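Local coordinates for protein pectate lyase (Bacillus subtilis, PDB 5AMV) that cleaves polygalacturonate, the pectate backbone of plant cell walls, by calcium-dependent elimination, leaving oligosaccharides with an unsaturated sugar at their non-reducing ends, at residues V385-N388 against V389-A393; D12-G15 against A16-T19; G20-G23 against G24-A27; E82-L85 against D86-L89; E48-T51 against T52-I56. All coordinates share one frame; numbering follows the deposited sequence.

Interaction 1. Residues V385-N388 against V389-A393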
loop_
_atom_site.group_PDB
_atom_site.type_symbol
_atom_site.label_atom_id
_atom_site.label_comp_id
_atom_site.label_asym_id
_atom_site.label_seq_id
_atom_site.Cartn_x
_atom_site.Cartn_y
_atom_site.Cartn_z
ATOM N N VAL A 385 15.684 -6.923 -15.517
ATOM C CA VAL A 385 14.808 -6.461 -14.416
ATOM C C VAL A 385 15.286 -6.798 -13.023
ATOM O O VAL A 385 15.323 -5.885 -12.165
ATOM C CB VAL A 385 13.355 -6.908 -14.654
ATOM C CG1 VAL A 385 12.453 -6.648 -13.399
ATOM C CG2 VAL A 385 12.806 -6.201 -15.903
ATOM N N LYS A 386 15.670 -8.053 -12.766
ATOM C CA LYS A 386 16.128 -8.418 -11.428
ATOM C C LYS A 386 17.245 -7.469 -10.981
ATOM O O LYS A 386 17.132 -6.808 -9.944
ATOM C CB LYS A 386 16.569 -9.887 -11.354
ATOM C CG LYS A 386 17.205 -10.207 -10.013
ATOM C CD LYS A 386 17.561 -11.696 -9.903
ATOM C CE LYS A 386 18.363 -11.964 -8.649
ATOM N NZ LYS A 386 18.890 -13.384 -8.597
ATOM N N SER A 387 18.308 -7.357 -11.776
ATOM C CA SER A 387 19.460 -6.528 -11.398
ATOM C C SER A 387 19.087 -5.050 -11.221
ATOM O O SER A 387 19.503 -4.397 -10.247
ATOM C CB SER A 387 20.603 -6.683 -12.427
ATOM O OG SER A 387 21.782 -6.019 -11.962
ATOM N N ASN A 388 18.295 -4.511 -12.166
ATOM C CA ASN A 388 17.961 -3.098 -12.142
ATOM C C ASN A 388 17.156 -2.803 -10.870
ATOM O O ASN A 388 17.457 -1.868 -10.143
ATOM C CB ASN A 388 17.179 -2.647 -13.395
ATOM C CG ASN A 388 18.034 -2.674 -14.670
ATOM O OD1 ASN A 388 19.246 -2.867 -14.594
ATOM N ND2 ASN A 388 17.400 -2.507 -15.823
ATOM N N VAL A 389 16.185 -3.666 -10.577
ATOM C CA VAL A 389 15.274 -3.418 -9.451
ATOM C C VAL A 389 15.962 -3.615 -8.106
ATOM O O VAL A 389 15.821 -2.758 -7.219
ATOM C CB VAL A 389 13.999 -4.261 -9.604
ATOM C CG1 VAL A 389 13.234 -4.281 -8.272
ATOM C CG2 VAL A 389 13.173 -3.670 -10.798
ATOM N N ILE A 390 16.717 -4.712 -7.946
ATOM C CA ILE A 390 17.468 -4.906 -6.704
ATOM C C ILE A 390 18.413 -3.720 -6.446
ATOM O O ILE A 390 18.474 -3.168 -5.344
ATOM C CB ILE A 390 18.225 -6.240 -6.689
ATOM C CG1 ILE A 390 17.242 -7.397 -6.557
ATOM C CG2 ILE A 390 19.241 -6.285 -5.538
ATOM C CD1 ILE A 390 17.941 -8.801 -6.657
ATOM N N ASN A 391 19.133 -3.311 -7.480
ATOM C CA ASN A 391 20.064 -2.220 -7.285
ATOM C C ASN A 391 19.388 -0.859 -7.006
ATOM O O ASN A 391 19.950 -0.040 -6.293
ATOM C CB ASN A 391 20.930 -2.086 -8.527
ATOM C CG ASN A 391 21.956 -3.208 -8.654
ATOM O OD1 ASN A 391 22.333 -3.840 -7.669
ATOM N ND2 ASN A 391 22.424 -3.444 -9.877
ATOM N N GLN A 392 18.219 -0.605 -7.607
ATOM C CA GLN A 392 17.677 0.771 -7.615
ATOM C C GLN A 392 16.427 1.030 -6.762
ATOM O O GLN A 392 16.066 2.183 -6.531
ATOM C CB GLN A 392 17.382 1.188 -9.059
ATOM C CG GLN A 392 18.675 1.156 -9.955
ATOM C CD GLN A 392 18.419 1.121 -11.470
ATOM O OE1 GLN A 392 17.462 1.691 -11.961
ATOM N NE2 GLN A 392 19.295 0.438 -12.207
ATOM N N ALA A 393 15.706 -0.027 -6.394
ATOM C CA ALA A 393 14.414 0.172 -5.717
ATOM C C ALA A 393 14.529 0.392 -4.218
ATOM O O ALA A 393 15.273 -0.276 -3.510
ATOM C CB ALA A 393 13.465 -1.001 -5.994
#
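Val385 and Val389 sit one turn apart on helix 382-392, the last helix of the chain, which packs against the parallel beta-helix. Four backbone bonds of the i to i+4 kind run along this stretch of helix. Val389 N gives to Val385 O and Ile390 N to Lys386 O, both at 2.9 Å, and Asn391 N gives to Ser387 O in the same pattern. The last, from Gln392 N to Asn388 O, is equally short but bent to 131° at the hydrogen, just where the helix ends and Ala393 leaves helical geometry.

The apolar pairs run side by side. Val385 CG1 lies 4.0 Å from Val389 CG2; these valines face strand 287-296, touching Asn292 and Tyr294. Beside them the extended Lys386 chain lies along Ile390, its CG 3.7 Å from Ile390 CD1.

Among the polar groups, the side chains of Asn388 and Gln392 lie side by side, pointing the same way, with their amide planes 27° apart, while Asn388 ND2 bonds to Asp380 OD2. Cut back to an alanine, Gln392 would probably uncover the Asn388 carbonyl on the side where its chain now lies. With CG beside its own backbone N (chi1 -60°), that chain runs past the carbonyl oxygen, Gln392 CG 3.3 Å from Asn388 O.

Interaction 2. Residues D12-G15 against A16-T19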
loop_
_atom_site.group_PDB
_atom_site.type_symbol
_atom_site.label_atom_id
_atom_site.label_comp_id
_atom_site.label_asym_id
_atom_site.label_seq_id
_atom_site.Cartn_x
_atom_site.Cartn_y
_atom_site.Cartn_z
ATOM N N ASP A 12 5.908 9.586 -17.488
ATOM C CA ASP A 12 6.148 8.556 -16.460
ATOM C C ASP A 12 4.867 8.021 -15.808
ATOM O O ASP A 12 4.551 8.315 -14.629
ATOM C CB ASP A 12 7.171 9.060 -15.435
ATOM C CG ASP A 12 7.714 7.950 -14.551
ATOM O OD1 ASP A 12 7.338 6.748 -14.717
ATOM O OD2 ASP A 12 8.540 8.288 -13.679
ATOM N N GLY A 13 4.124 7.239 -16.594
ATOM C CA GLY A 13 2.948 6.535 -16.087
ATOM C C GLY A 13 1.698 7.389 -15.925
ATOM O O GLY A 13 1.668 8.583 -16.255
ATOM N N TRP A 14 0.645 6.758 -15.398
ATOM C CA TRP A 14 -0.640 7.389 -15.277
ATOM C C TRP A 14 -0.596 8.671 -14.409
ATOM O O TRP A 14 -1.413 9.573 -14.583
ATOM C CB TRP A 14 -1.623 6.408 -14.698
ATOM C CG TRP A 14 -2.374 5.524 -15.719
ATOM C CD1 TRP A 14 -2.502 4.168 -15.668
ATOM C CD2 TRP A 14 -3.150 5.960 -16.863
ATOM N NE1 TRP A 14 -3.298 3.713 -16.711
ATOM C CE2 TRP A 14 -3.701 4.791 -17.464
ATOM C CE3 TRP A 14 -3.408 7.217 -17.452
ATOM C CZ2 TRP A 14 -4.532 4.841 -18.616
ATOM C CZ3 TRP A 14 -4.258 7.273 -18.585
ATOM C CH2 TRP A 14 -4.785 6.077 -19.160
ATOM N N GLY A 15 0.349 8.757 -13.462
ATOM C CA GLY A 15 0.469 10.010 -12.680
ATOM C C GLY A 15 0.764 11.237 -13.537
ATOM O O GLY A 15 0.486 12.367 -13.107
ATOM N N ALA A 16 1.337 11.030 -14.732
ATOM C CA ALA A 16 1.680 12.161 -15.610
ATOM C C ALA A 16 0.508 12.628 -16.497
ATOM O O ALA A 16 0.658 13.607 -17.248
ATOM C CB ALA A 16 2.871 11.788 -16.482
ATOM N N TYR A 17 -0.645 11.963 -16.393
ATOM C CA TYR A 17 -1.818 12.350 -17.191
ATOM C C TYR A 17 -2.301 13.772 -16.876
ATOM O O TYR A 17 -2.168 14.252 -15.746
ATOM C CB TYR A 17 -2.969 11.343 -16.996
ATOM C CG TYR A 17 -4.091 11.563 -17.997
ATOM C CD1 TYR A 17 -3.984 11.076 -19.302
ATOM C CD2 TYR A 17 -5.239 12.266 -17.625
ATOM C CE1 TYR A 17 -5.016 11.289 -20.228
ATOM C CE2 TYR A 17 -6.279 12.480 -18.526
ATOM C CZ TYR A 17 -6.147 11.998 -19.823
ATOM O OH TYR A 17 -7.198 12.219 -20.699
ATOM N N SER A 18 -2.859 14.442 -17.884
ATOM C CA SER A 18 -3.396 15.816 -17.751
ATOM C C SER A 18 -2.435 16.796 -17.070
ATOM O O SER A 18 -1.375 17.070 -17.610
ATOM C CB SER A 18 -4.820 15.848 -17.161
ATOM O OG SER A 18 -4.898 15.359 -15.820
ATOM N N THR A 19 -2.814 17.326 -15.904
ATOM C CA THR A 19 -2.019 18.345 -15.198
ATOM C C THR A 19 -0.776 17.733 -14.565
ATOM O O THR A 19 0.080 18.462 -14.053
ATOM C CB THR A 19 -2.863 19.067 -14.115
ATOM O OG1 THR A 19 -3.537 18.107 -13.295
ATOM C CG2 THR A 19 -3.939 19.937 -14.766
#
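A short 3-10 turn in the N-terminal loop, well before strand 32-35, brings Trp14 and Tyr17 together. Its two backbone bonds are of the i to i+3 kind: Ala16 N gives to Gly13 O at 2.9 Å, and Tyr17 N to Trp14 O at 3.1 Å. In each the donor stands above the plane of the carbonyl, consistent with the tight winding of a 3-10 turn. The methyl of Ala16 also rests against the first of these acceptors, with CB 3.4 Å from Gly13 O. Gly13 itself has a positive phi, which favours glycine.

The side chains of Trp14 and Tyr17 leave the turn in the same direction and form an offset edge-to-face pair. The edge of the indole six-membered ring is directed toward the tyrosine face, with the ring centroids 5.9 Å apart and the planes at 64°. Trp14 CZ3 makes the closest approach, 3.9 Å from Tyr17 CD1. Tyr17 CG lies anti to its own backbone N (chi1 -169°), which sends the ring out alongside the indole.

Further aromatic rings extend the pair: Tyr234 stacks on Tyr17, and Trp371 meets Trp14. The turn is fastened to the beta-helix through Thr236 of strand 235-245, whose hydroxyl bonds Asp12 O and Gly15 N, and through Thr267 and His269 of strand 266-274, which bond Trp14 N and Asp12 OD1.

Interaction 3. Residues G20-G23 against G24-A27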
loop_
_atom_site.group_PDB
_atom_site.type_symbol
_atom_site.label_atom_id
_atom_site.label_comp_id
_atom_site.label_asym_id
_atom_site.label_seq_id
_atom_site.Cartn_x
_atom_site.Cartn_y
_atom_site.Cartn_z
ATOM N N GLY A 20 -0.690 16.397 -14.590
ATOM C CA GLY A 20 0.486 15.665 -14.110
ATOM C C GLY A 20 0.770 15.817 -12.619
ATOM O O GLY A 20 -0.081 16.294 -11.847
ATOM N N THR A 21 1.963 15.385 -12.198
ATOM C CA THR A 21 2.265 15.379 -10.767
ATOM C C THR A 21 3.502 16.212 -10.445
ATOM O O THR A 21 4.637 15.805 -10.693
ATOM C CB THR A 21 2.378 13.936 -10.231
ATOM O OG1 THR A 21 1.129 13.273 -10.503
ATOM C CG2 THR A 21 2.607 13.968 -8.744
ATOM N N THR A 22 3.254 17.410 -9.903
ATOM C CA THR A 22 4.341 18.313 -9.587
ATOM C C THR A 22 4.464 18.539 -8.075
ATOM O O THR A 22 5.411 19.234 -7.626
ATOM C CB THR A 22 4.094 19.697 -10.286
ATOM O OG1 THR A 22 2.789 20.172 -9.932
ATOM C CG2 THR A 22 4.210 19.562 -11.870
ATOM N N GLY A 23 3.509 17.994 -7.297
ATOM C CA GLY A 23 3.537 18.102 -5.830
ATOM C C GLY A 23 3.751 19.543 -5.384
ATOM O O GLY A 23 3.096 20.465 -5.914
ATOM N N GLY A 24 4.688 19.747 -4.455
ATOM C CA GLY A 24 4.973 21.084 -3.901
ATOM C C GLY A 24 6.169 21.797 -4.518
ATOM O O GLY A 24 6.749 22.711 -3.899
ATOM N N SER A 25 6.541 21.409 -5.740
ATOM C CA SER A 25 7.747 21.925 -6.388
ATOM C C SER A 25 7.765 23.448 -6.537
ATOM O O SER A 25 8.829 24.048 -6.556
ATOM C CB SER A 25 7.983 21.258 -7.745
ATOM O OG SER A 25 6.866 21.436 -8.582
ATOM N N LYS A 26 6.589 24.047 -6.611
ATOM C CA LYS A 26 6.504 25.510 -6.704
ATOM C C LYS A 26 6.540 26.195 -5.331
ATOM O O LYS A 26 6.349 27.409 -5.270
ATOM C CB LYS A 26 5.246 25.932 -7.486
ATOM C CG LYS A 26 5.268 25.510 -8.978
ATOM C CD LYS A 26 3.985 25.999 -9.682
ATOM C CE LYS A 26 3.964 25.705 -11.199
ATOM N NZ LYS A 26 4.074 24.239 -11.564
ATOM N N ALA A 27 6.769 25.452 -4.242
ATOM C CA ALA A 27 6.758 26.051 -2.885
ATOM C C ALA A 27 7.662 27.291 -2.771
ATOM O O ALA A 27 8.783 27.299 -3.252
ATOM C CB ALA A 27 7.194 25.029 -1.826
HETATM O O HOH W 1 2.785 22.935 -9.634
HETATM O O HOH W 2 3.712 22.881 -6.748
#
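Thr22 O is gripped twice by Ser25, once by the hydroxyl and once by the backbone amide, across a type II' beta turn from Thr22 to Ser25. The OG bond is the shorter at 2.8 Å; the backbone bond from Ser25 N to Thr22 O, 3.1 Å, closes the turn and is fairly straight, 160° at the hydrogen. Both donors reach the carbonyl oxygen from the same face of its plane. Ser25 can do this because its OG sits between its own backbone N and carbonyl carbon (chi1 57°), folded back toward the start of the turn.

The corner is made of glycines. Gly23 takes a positive phi, as the first corner of a type II' turn does, and a CB there would clash with Gly24 N. A type I turn from Gly24 to Ala27 follows directly, with Ala27 N giving to Gly24 O. From outside, Asn151 OD1 accepts from the amides of Thr22 and Gly23, and Thr130 OG1 from that of Gly24, which holds the loop to the beta-helix.

Two waters span the turns. One receives from Lys26 N and gives to Gly23 O. The other joins two side chains, at 2.8 Å from Thr22 OG1 and 2.7 Å from Lys26 NZ.

Interaction 4. Residues E82-L85 against D86-L89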
loop_
_atom_site.group_PDB
_atom_site.type_symbol
_atom_site.label_atom_id
_atom_site.label_comp_id
_atom_site.label_asym_id
_atom_site.label_seq_id
_atom_site.Cartn_x
_atom_site.Cartn_y
_atom_site.Cartn_z
ATOM N N GLU A 82 -13.492 0.591 28.924
ATOM C CA GLU A 82 -14.405 -0.547 28.937
ATOM C C GLU A 82 -13.989 -1.712 28.039
ATOM O O GLU A 82 -14.596 -2.768 28.083
ATOM C CB GLU A 82 -15.796 -0.108 28.521
ATOM C CG GLU A 82 -16.503 0.775 29.579
ATOM C CD GLU A 82 -17.798 1.351 29.032
ATOM O OE1 GLU A 82 -18.776 0.589 28.745
ATOM O OE2 GLU A 82 -17.830 2.573 28.840
ATOM N N TYR A 83 -12.985 -1.509 27.204
ATOM C CA TYR A 83 -12.605 -2.579 26.283
ATOM C C TYR A 83 -11.678 -3.586 26.951
ATOM O O TYR A 83 -10.774 -3.200 27.696
ATOM C CB TYR A 83 -11.906 -1.978 25.078
ATOM C CG TYR A 83 -11.305 -3.021 24.145
ATOM C CD1 TYR A 83 -12.109 -3.731 23.234
ATOM C CD2 TYR A 83 -9.945 -3.262 24.168
ATOM C CE1 TYR A 83 -11.524 -4.671 22.369
ATOM C CE2 TYR A 83 -9.343 -4.163 23.304
ATOM C CZ TYR A 83 -10.137 -4.862 22.412
ATOM O OH TYR A 83 -9.530 -5.761 21.544
ATOM N N ASP A 84 -11.941 -4.877 26.697
ATOM C CA ASP A 84 -11.066 -5.943 27.149
ATOM C C ASP A 84 -11.135 -7.046 26.118
ATOM O O ASP A 84 -12.229 -7.522 25.744
ATOM C CB ASP A 84 -11.512 -6.463 28.503
ATOM C CG ASP A 84 -10.641 -7.605 29.007
ATOM O OD1 ASP A 84 -9.542 -7.314 29.522
ATOM O OD2 ASP A 84 -11.084 -8.773 28.902
ATOM N N LEU A 85 -9.964 -7.402 25.593
ATOM C CA LEU A 85 -9.902 -8.405 24.503
ATOM C C LEU A 85 -10.607 -9.715 24.907
ATOM O O LEU A 85 -11.384 -10.265 24.131
ATOM C CB LEU A 85 -8.466 -8.665 24.029
ATOM C CG LEU A 85 -8.279 -9.713 22.930
ATOM C CD1 LEU A 85 -9.122 -9.400 21.640
ATOM C CD2 LEU A 85 -6.780 -9.940 22.602
ATOM N N ASP A 86 -10.351 -10.219 26.113
ATOM C CA ASP A 86 -11.020 -11.444 26.543
ATOM C C ASP A 86 -12.540 -11.292 26.543
ATOM O O ASP A 86 -13.229 -12.178 26.041
ATOM C CB ASP A 86 -10.455 -11.948 27.888
ATOM C CG ASP A 86 -9.084 -12.635 27.719
ATOM O OD1 ASP A 86 -8.944 -13.469 26.790
ATOM O OD2 ASP A 86 -8.132 -12.329 28.475
ATOM N N LYS A 87 -13.066 -10.163 27.024
ATOM C CA LYS A 87 -14.522 -9.939 26.981
ATOM C C LYS A 87 -15.027 -9.817 25.535
ATOM O O LYS A 87 -16.110 -10.317 25.202
ATOM C CB LYS A 87 -14.934 -8.718 27.807
ATOM C CG LYS A 87 -14.754 -8.933 29.315
ATOM C CD LYS A 87 -15.149 -7.670 30.067
ATOM C CE LYS A 87 -14.774 -7.795 31.562
ATOM N NZ LYS A 87 -15.167 -6.564 32.299
ATOM N N TYR A 88 -14.211 -9.199 24.674
ATOM C CA TYR A 88 -14.607 -9.020 23.278
ATOM C C TYR A 88 -14.691 -10.399 22.624
ATOM O O TYR A 88 -15.666 -10.718 21.924
ATOM C CB TYR A 88 -13.553 -8.163 22.591
ATOM C CG TYR A 88 -13.873 -7.848 21.150
ATOM C CD1 TYR A 88 -13.529 -8.738 20.105
ATOM C CD2 TYR A 88 -14.521 -6.656 20.831
ATOM C CE1 TYR A 88 -13.818 -8.396 18.762
ATOM C CE2 TYR A 88 -14.798 -6.322 19.509
ATOM C CZ TYR A 88 -14.452 -7.205 18.486
ATOM O OH TYR A 88 -14.752 -6.865 17.180
ATOM N N LEU A 89 -13.691 -11.241 22.882
ATOM C CA LEU A 89 -13.660 -12.595 22.305
ATOM C C LEU A 89 -14.871 -13.416 22.761
ATOM O O LEU A 89 -15.506 -14.116 21.938
ATOM C CB LEU A 89 -12.361 -13.290 22.703
ATOM C CG LEU A 89 -11.121 -12.740 21.971
ATOM C CD1 LEU A 89 -9.825 -13.372 22.530
ATOM C CD2 LEU A 89 -11.197 -12.991 20.467
HETATM O O HOH W 3 -15.605 -3.627 30.450
HETATM O O HOH W 4 -8.022 -9.614 27.984
#
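Asp84 takes up the first turn of helix 85-92 with both its side chain and its backbone. Its OD2 accepts from Lys87 N at 3.1 Å, on the anti side of the carboxylate and 18° out of its plane. The carboxylate arrives there because Asp84 CG stands anti to its own backbone N (chi1 179°), which turns it over the start of the helix. Meanwhile Asp84 O accepts from Tyr88 N at 2.8 Å, and Leu85 O from Leu89 N at the same distance, so the regular i to i+4 pattern starts at once.

The Asp86 amide finds an acceptor in a water, 3.0 Å from Asp86 N. The same water gives to Asp86 OD2 at 2.8 Å and weakly to Asp84 OD1, bridging two carboxylates whose negative charges would probably otherwise disfavour each other. A second water receives only a weak bond from Lys87 NZ and gives to Glu82 O. Gln106 of helix 105-121 serves both Asp84 N and Glu82 O. At the buried end, Tyr88 OH is bonded to Glu107 OE1 and Trp169 N.

Apolar contacts accompany these bonds. Tyr88 CD2 meets the edge of the Tyr83 ring near its plane, 3.9 Å from CE1 of Tyr83, while Leu85 CD1 touches Leu89 CG and both leucines lean on Tyr214. Tyr83 also packs on helix 105-121. A side chain accepting from the amide three residues on is the classic aspartate N-cap, and a carboxylate-capped helix start of this kind marks the start of helix 85-92.

Interaction 5. Residues E48-T51 against T52-I56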
loop_
_atom_site.group_PDB
_atom_site.type_symbol
_atom_site.label_atom_id
_atom_site.label_comp_id
_atom_site.label_asym_id
_atom_site.label_seq_id
_atom_site.Cartn_x
_atom_site.Cartn_y
_atom_site.Cartn_z
ATOM N N GLU A 48 -6.323 19.580 6.025
ATOM C CA GLU A 48 -6.445 18.699 4.875
ATOM C C GLU A 48 -6.711 19.506 3.594
ATOM O O GLU A 48 -6.479 19.018 2.488
ATOM C CB GLU A 48 -7.508 17.604 5.108
ATOM C CG GLU A 48 -8.972 18.063 5.122
ATOM C CD GLU A 48 -9.946 16.894 5.312
ATOM O OE1 GLU A 48 -10.179 16.475 6.459
ATOM O OE2 GLU A 48 -10.498 16.401 4.306
ATOM N N THR A 49 -7.189 20.743 3.774
ATOM C CA THR A 49 -7.511 21.664 2.668
ATOM C C THR A 49 -6.429 22.701 2.381
ATOM O O THR A 49 -6.656 23.632 1.596
ATOM C CB THR A 49 -8.819 22.448 2.997
ATOM O OG1 THR A 49 -8.728 22.937 4.340
ATOM C CG2 THR A 49 -10.058 21.548 2.873
ATOM N N ASN A 50 -5.274 22.578 3.033
ATOM C CA ASN A 50 -4.112 23.454 2.823
ATOM C C ASN A 50 -3.415 23.192 1.474
ATOM O O ASN A 50 -2.431 22.411 1.385
ATOM C CB ASN A 50 -3.130 23.277 3.996
ATOM C CG ASN A 50 -1.862 24.085 3.841
ATOM O OD1 ASN A 50 -1.795 25.040 3.051
ATOM N ND2 ASN A 50 -0.836 23.704 4.588
ATOM N N THR A 51 -3.925 23.847 0.423
ATOM C CA THR A 51 -3.431 23.644 -0.956
ATOM C C THR A 51 -2.181 24.471 -1.332
ATOM O O THR A 51 -1.667 24.384 -2.452
ATOM C CB THR A 51 -4.534 23.966 -1.953
ATOM O OG1 THR A 51 -4.869 25.352 -1.788
ATOM C CG2 THR A 51 -5.764 23.137 -1.690
ATOM N N THR A 52 -1.686 25.282 -0.408
ATOM C CA THR A 52 -0.432 26.015 -0.624
ATOM C C THR A 52 0.701 25.050 -1.054
ATOM O O THR A 52 0.972 24.105 -0.315
ATOM C CB THR A 52 -0.011 26.697 0.694
ATOM O OG1 THR A 52 -1.100 27.521 1.158
ATOM C CG2 THR A 52 1.215 27.547 0.523
ATOM N N PRO A 53 1.369 25.296 -2.208
ATOM C CA PRO A 53 2.479 24.381 -2.517
ATOM C C PRO A 53 3.506 24.330 -1.384
ATOM O O PRO A 53 3.916 25.382 -0.837
ATOM C CB PRO A 53 3.107 24.973 -3.773
ATOM C CG PRO A 53 1.962 25.695 -4.433
ATOM C CD PRO A 53 1.085 26.213 -3.335
ATOM N N LYS A 54 3.891 23.104 -0.999
ATOM C CA LYS A 54 4.812 22.902 0.123
ATOM C C LYS A 54 5.769 21.717 -0.063
ATOM O O LYS A 54 5.410 20.714 -0.673
ATOM C CB LYS A 54 4.000 22.718 1.411
ATOM C CG LYS A 54 3.242 21.386 1.452
ATOM C CD LYS A 54 2.115 21.314 2.455
ATOM C CE LYS A 54 0.897 22.106 2.009
ATOM N NZ LYS A 54 0.354 21.677 0.634
ATOM N N ILE A 55 6.985 21.835 0.469
ATOM C CA ILE A 55 7.944 20.760 0.450
ATOM C C ILE A 55 8.241 20.438 1.902
ATOM O O ILE A 55 8.482 21.350 2.712
ATOM C CB ILE A 55 9.226 21.167 -0.298
ATOM C CG1 ILE A 55 8.898 21.421 -1.764
ATOM C CG2 ILE A 55 10.327 20.064 -0.195
ATOM C CD1 ILE A 55 9.934 22.184 -2.525
ATOM N N ILE A 56 8.237 19.150 2.221
ATOM C CA ILE A 56 8.475 18.689 3.586
ATOM C C ILE A 56 9.549 17.640 3.544
ATOM O O ILE A 56 9.337 16.583 2.948
ATOM C CB ILE A 56 7.198 18.071 4.197
ATOM C CG1 ILE A 56 6.096 19.123 4.302
ATOM C CG2 ILE A 56 7.492 17.424 5.595
ATOM C CD1 ILE A 56 4.719 18.547 4.662
HETATM O O HOH W 5 -3.406 27.108 2.351
#
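Lys54 and Asn50 meet at an angle, with the lysine chain passing close to the asparagine amide before its ammonium turns to the backbone. Along the way Lys54 CE lies 3.5 Å from Asn50 ND2. The lysine is bent at both chi3 (74°) and chi4 (57°), and this curl returns NZ to the loop that precedes its own strand. There it gives to Asn50 O at 3.0 Å and to Thr52 O at 2.7 Å, each carbonyl met somewhat out of its plane. Thr129 OG1 is a further acceptor, so several oxygens share this buried ammonium group.

The two ends of the Asn50 amide have separate partners. Its ND2 bonds to Leu45 O at the end of helix 38-45, while OD1 is directed at Thr52. The bond from Thr52 N to Asn50 OD1 is weak, but a water reinforces the link, lying 2.7 Å from Asn50 OD1, to which it donates, and 2.6 Å from Thr52 OG1.

A methionine replacing Lys54 would probably leave the carbonyls of Asn50 and Thr52 without their shared donor and the loop less firmly tied to the strand. Asn50 is the centre of an inverse gamma turn, and the whole arrangement is a connection from helix 38-45 into strand 54-58, which runs parallel with 32-35 and 129-133 in the beta-helix of this polysaccharide lyase family 1 enzyme.

From the N terminus, interaction 2 comes first, a turn in the long loop ahead of strand 32-35; interaction 3 follows at once in the same loop, and a probable hydrogen bond from Thr21 OG1 to Gly15 O ties the two. Interaction 5 closes the loop from helix 38-45 into strand 54-58, where Ala27 and Gly24 of interaction 3 pack against residues 53-55. Interaction 4 starts helix 85-92, its centre about 41 Å from that of interaction 5. Interaction 1 ends the last helix, across the chain's centre from interaction 4. All five are local and in series; none crosses or encloses another.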